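Long-range contact in levansucrase (Bacillus subtilis, PDB 1OYG), which belongs to the levansucrase and invertase family and folds as a five-bladed beta-propeller: residues 20-28 and 257-267. Sequence-based numbering, arbitrary orientation.
Sequences ITRHDMLQI and YGKSTSFFRQE
His-23 N, in the first turn of helix 22-26, donates to Tyr-257 O at 3.0 Å, and the axes of helices 22-26 and 261-267 lie 11.8 Å apart at 78°. The CB of His-23 sits over one face of the Phe-263 ring as a CH-pi contact. The His-23 ring, with CG anti to the backbone N (chi1 174°), turns its edge to the Phe-263 ring in a T-shaped pair, centroids 5.4 Å apart. Lys-259 runs its aliphatic chain obliquely past the His-23 ring, Lys-259 CB 3.3 Å from His-23 CD2. Leu-26 CD1 meets the edge of the Phe-263 ring, 3.6 Å from CZ. The two helices sit at the periphery of the five-bladed beta-propeller, 22-26 against strand 363-374 through Asp-24; 261-267 starts the longer helix 261-273. Thr-21 and Ser-260 are their N-caps. The Thr-21 capping bond is weak. Arg-22 holds Glu-267 in a side-on salt bridge, with NE and NH2 both on OE2. Arg-22 NE lies 2.9 Å from Glu-267 OE2 and meets the anti lone pair of that oxygen. The two flat groups are nearly coplanar. Arg-22 NH2 also binds Thr-339 O, and NH1 binds Thr-310 OG1, which helps fix the buried guanidinium. Arg-22 CD lies over one face of the Tyr-257 ring, and Phe-264 CD1 covers the opposite face. Tyr-257 OH bonds to Leu-251 O.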
loop_
_atom_site.group_PDB
_atom_site.type_symbol
_atom_site.label_atom_id
_atom_site.label_comp_id
_atom_site.label_asym_id
_atom_site.label_seq_id
_atom_site.Cartn_x
_atom_site.Cartn_y
_atom_site.Cartn_z
ATOM N N ILE A 20 7.398 3.902 13.825
ATOM C CA ILE A 20 6.677 5.144 13.622
ATOM C C ILE A 20 6.271 5.583 15.019
ATOM O O ILE A 20 5.380 4.987 15.620
ATOM C CB ILE A 20 5.459 4.901 12.710
ATOM C CG1 ILE A 20 5.941 4.390 11.346
ATOM C CG2 ILE A 20 4.615 6.175 12.564
ATOM C CD1 ILE A 20 4.840 4.129 10.323
ATOM N N THR A 21 6.951 6.596 15.551
ATOM C CA THR A 21 6.810 6.959 16.959
ATOM C C THR A 21 5.771 8.040 17.173
ATOM O O THR A 21 5.482 8.834 16.282
ATOM C CB THR A 21 8.146 7.439 17.558
ATOM O OG1 THR A 21 8.540 8.676 16.952
ATOM C CG2 THR A 21 9.281 6.470 17.257
ATOM N N ARG A 22 5.243 8.089 18.389
ATOM C CA ARG A 22 4.238 9.076 18.738
ATOM C C ARG A 22 4.810 10.484 18.649
ATOM O O ARG A 22 4.120 11.405 18.224
ATOM C CB ARG A 22 3.707 8.812 20.144
ATOM C CG ARG A 22 3.017 7.464 20.294
ATOM C CD ARG A 22 2.253 7.310 21.584
ATOM N NE ARG A 22 1.050 8.136 21.612
ATOM C CZ ARG A 22 -0.097 7.816 21.025
ATOM N NH1 ARG A 22 -0.234 6.670 20.374
ATOM N NH2 ARG A 22 -1.128 8.646 21.105
ATOM N N HIS A 23 6.069 10.655 19.039
ATOM C CA HIS A 23 6.670 11.982 19.013
ATOM C C HIS A 23 6.728 12.517 17.586
ATOM O O HIS A 23 6.421 13.684 17.350
ATOM C CB HIS A 23 8.074 11.990 19.619
ATOM C CG HIS A 23 8.768 13.311 19.483
ATOM N ND1 HIS A 23 9.431 13.684 18.333
ATOM C CD2 HIS A 23 8.868 14.359 20.333
ATOM C CE1 HIS A 23 9.929 14.897 18.490
ATOM N NE2 HIS A 23 9.603 15.329 19.695
ATOM N N ASP A 24 7.125 11.670 16.641
ATOM C CA ASP A 24 7.228 12.096 15.247
ATOM C C ASP A 24 5.856 12.446 14.682
ATOM O O ASP A 24 5.695 13.486 14.050
ATOM C CB ASP A 24 7.919 11.025 14.397
ATOM C CG ASP A 24 9.413 10.916 14.687
ATOM O OD1 ASP A 24 9.966 11.795 15.386
ATOM O OD2 ASP A 24 10.115 9.980 14.260
ATOM N N MET A 25 4.864 11.597 14.939
ATOM C CA MET A 25 3.515 11.826 14.431
ATOM C C MET A 25 2.898 13.104 15.001
ATOM O O MET A 25 2.133 13.773 14.322
ATOM C CB MET A 25 2.604 10.632 14.746
ATOM C CG MET A 25 2.980 9.335 14.045
ATOM S SD MET A 25 2.977 9.415 12.246
ATOM C CE MET A 25 1.267 9.688 11.898
ATOM N N LEU A 26 3.242 13.450 16.240
ATOM C CA LEU A 26 2.691 14.644 16.875
ATOM C C LEU A 26 3.132 15.936 16.189
ATOM O O LEU A 26 2.471 16.964 16.331
ATOM C CB LEU A 26 3.075 14.700 18.361
ATOM C CG LEU A 26 2.219 13.871 19.323
ATOM C CD1 LEU A 26 2.896 13.786 20.681
ATOM C CD2 LEU A 26 0.816 14.461 19.459
ATOM N N GLN A 27 4.247 15.886 15.461
ATOM C CA GLN A 27 4.767 17.057 14.754
ATOM C C GLN A 27 4.059 17.317 13.424
ATOM O O GLN A 27 4.212 18.385 12.843
ATOM C CB GLN A 27 6.271 16.910 14.484
ATOM C CG GLN A 27 7.134 16.504 15.677
ATOM C CD GLN A 27 6.795 17.254 16.945
ATOM O OE1 GLN A 27 6.825 18.485 16.969
ATOM N NE2 GLN A 27 6.472 16.518 18.005
ATOM N N ILE A 28 3.289 16.347 12.946
ATOM C CA ILE A 28 2.724 16.415 11.596
ATOM C C ILE A 28 1.589 17.446 11.420
ATOM O O ILE A 28 1.570 18.134 10.411
ATOM C CB ILE A 28 2.322 14.991 11.113
ATOM C CG1 ILE A 28 3.591 14.176 10.838
ATOM C CG2 ILE A 28 1.436 15.060 9.870
ATOM C CD1 ILE A 28 3.354 12.746 10.389
ATOM N N TYR A 257 7.320 5.635 21.562
ATOM C CA TYR A 257 7.116 7.046 21.876
ATOM C C TYR A 257 8.227 7.926 21.307
ATOM O O TYR A 257 7.957 8.957 20.699
ATOM C CB TYR A 257 7.030 7.221 23.392
ATOM C CG TYR A 257 5.775 6.628 23.997
ATOM C CD1 TYR A 257 4.723 7.443 24.394
ATOM C CD2 TYR A 257 5.639 5.250 24.167
ATOM C CE1 TYR A 257 3.566 6.906 24.950
ATOM C CE2 TYR A 257 4.487 4.705 24.726
ATOM C CZ TYR A 257 3.456 5.545 25.116
ATOM O OH TYR A 257 2.306 5.024 25.672
ATOM N N GLY A 258 9.474 7.518 21.512
ATOM C CA GLY A 258 10.623 8.300 21.086
ATOM C C GLY A 258 10.843 9.538 21.935
ATOM O O GLY A 258 10.230 9.695 22.992
ATOM N N LYS A 259 11.735 10.405 21.458
ATOM C CA LYS A 259 12.106 11.678 22.097
ATOM C C LYS A 259 12.904 11.546 23.398
ATOM O O LYS A 259 14.092 11.858 23.425
ATOM C CB LYS A 259 10.881 12.580 22.315
ATOM C CG LYS A 259 11.195 14.010 22.805
ATOM C CD LYS A 259 12.211 14.742 21.923
ATOM C CE LYS A 259 12.375 16.191 22.345
ATOM N NZ LYS A 259 13.181 16.969 21.364
ATOM N N SER A 260 12.253 11.107 24.472
ATOM C CA SER A 260 12.870 11.077 25.802
ATOM C C SER A 260 11.971 10.366 26.806
ATOM O O SER A 260 10.807 10.109 26.521
ATOM C CB SER A 260 13.116 12.500 26.298
ATOM O OG SER A 260 11.885 13.146 26.573
ATOM N N THR A 261 12.497 10.072 27.990
ATOM C CA THR A 261 11.672 9.479 29.042
ATOM C C THR A 261 10.640 10.484 29.535
ATOM O O THR A 261 9.526 10.099 29.860
ATOM C CB THR A 261 12.529 8.942 30.199
ATOM O OG1 THR A 261 13.149 7.718 29.796
ATOM C CG2 THR A 261 11.663 8.533 31.407
ATOM N N SER A 262 10.998 11.765 29.567
ATOM C CA SER A 262 10.060 12.816 29.963
ATOM C C SER A 262 8.845 12.817 29.042
ATOM O O SER A 262 7.706 12.899 29.501
ATOM C CB SER A 262 10.737 14.189 29.924
ATOM O OG SER A 262 9.858 15.200 30.383
ATOM N N PHE A 263 9.092 12.721 27.740
ATOM C CA PHE A 263 8.008 12.672 26.773
ATOM C C PHE A 263 7.175 11.407 26.958
ATOM O O PHE A 263 5.950 11.469 26.919
ATOM C CB PHE A 263 8.525 12.754 25.336
ATOM C CG PHE A 263 7.458 12.514 24.313
ATOM C CD1 PHE A 263 6.521 13.499 24.030
ATOM C CD2 PHE A 263 7.350 11.285 23.677
ATOM C CE1 PHE A 263 5.514 13.270 23.095
ATOM C CE2 PHE A 263 6.342 11.047 22.753
ATOM C CZ PHE A 263 5.426 12.038 22.461
ATOM N N PHE A 264 7.834 10.269 27.159
ATOM C CA PHE A 264 7.120 9.010 27.381
ATOM C C PHE A 264 6.171 9.120 28.570
ATOM O O PHE A 264 5.021 8.714 28.488
ATOM C CB PHE A 264 8.086 7.841 27.616
ATOM C CG PHE A 264 7.443 6.657 28.287
ATOM C CD1 PHE A 264 6.634 5.795 27.564
ATOM C CD2 PHE A 264 7.620 6.424 29.648
ATOM C CE1 PHE A 264 6.025 4.707 28.174
ATOM C CE2 PHE A 264 7.011 5.341 30.266
ATOM C CZ PHE A 264 6.214 4.478 29.525
ATOM N N ARG A 265 6.653 9.663 29.682
ATOM C CA ARG A 265 5.834 9.767 30.888
ATOM C C ARG A 265 4.586 10.607 30.643
ATOM O O ARG A 265 3.484 10.214 31.024
ATOM C CB ARG A 265 6.646 10.358 32.039
ATOM C CG ARG A 265 7.634 9.379 32.636
ATOM C CD ARG A 265 8.417 9.935 33.813
ATOM N NE ARG A 265 9.516 9.058 34.215
ATOM C CZ ARG A 265 9.451 7.732 34.237
ATOM N N GLN A 266 4.769 11.751 29.994
ATOM C CA GLN A 266 3.678 12.675 29.709
ATOM C C GLN A 266 2.684 12.094 28.709
ATOM O O GLN A 266 1.478 12.130 28.933
ATOM C CB GLN A 266 4.239 13.983 29.159
ATOM C CG GLN A 266 3.196 15.065 28.925
ATOM C CD GLN A 266 3.817 16.428 28.701
ATOM O OE1 GLN A 266 4.696 16.843 29.454
ATOM N NE2 GLN A 266 3.366 17.128 27.664
ATOM N N GLU A 267 3.199 11.565 27.606
ATOM C CA GLU A 267 2.357 11.066 26.525
ATOM C C GLU A 267 1.654 9.766 26.905
ATOM O O GLU A 267 0.487 9.585 26.579
ATOM C CB GLU A 267 3.191 10.881 25.253
ATOM C CG GLU A 267 2.437 10.320 24.051
ATOM C CD GLU A 267 1.473 11.307 23.410
ATOM O OE1 GLU A 267 1.405 12.483 23.832
ATOM O OE2 GLU A 267 0.778 10.903 22.453
#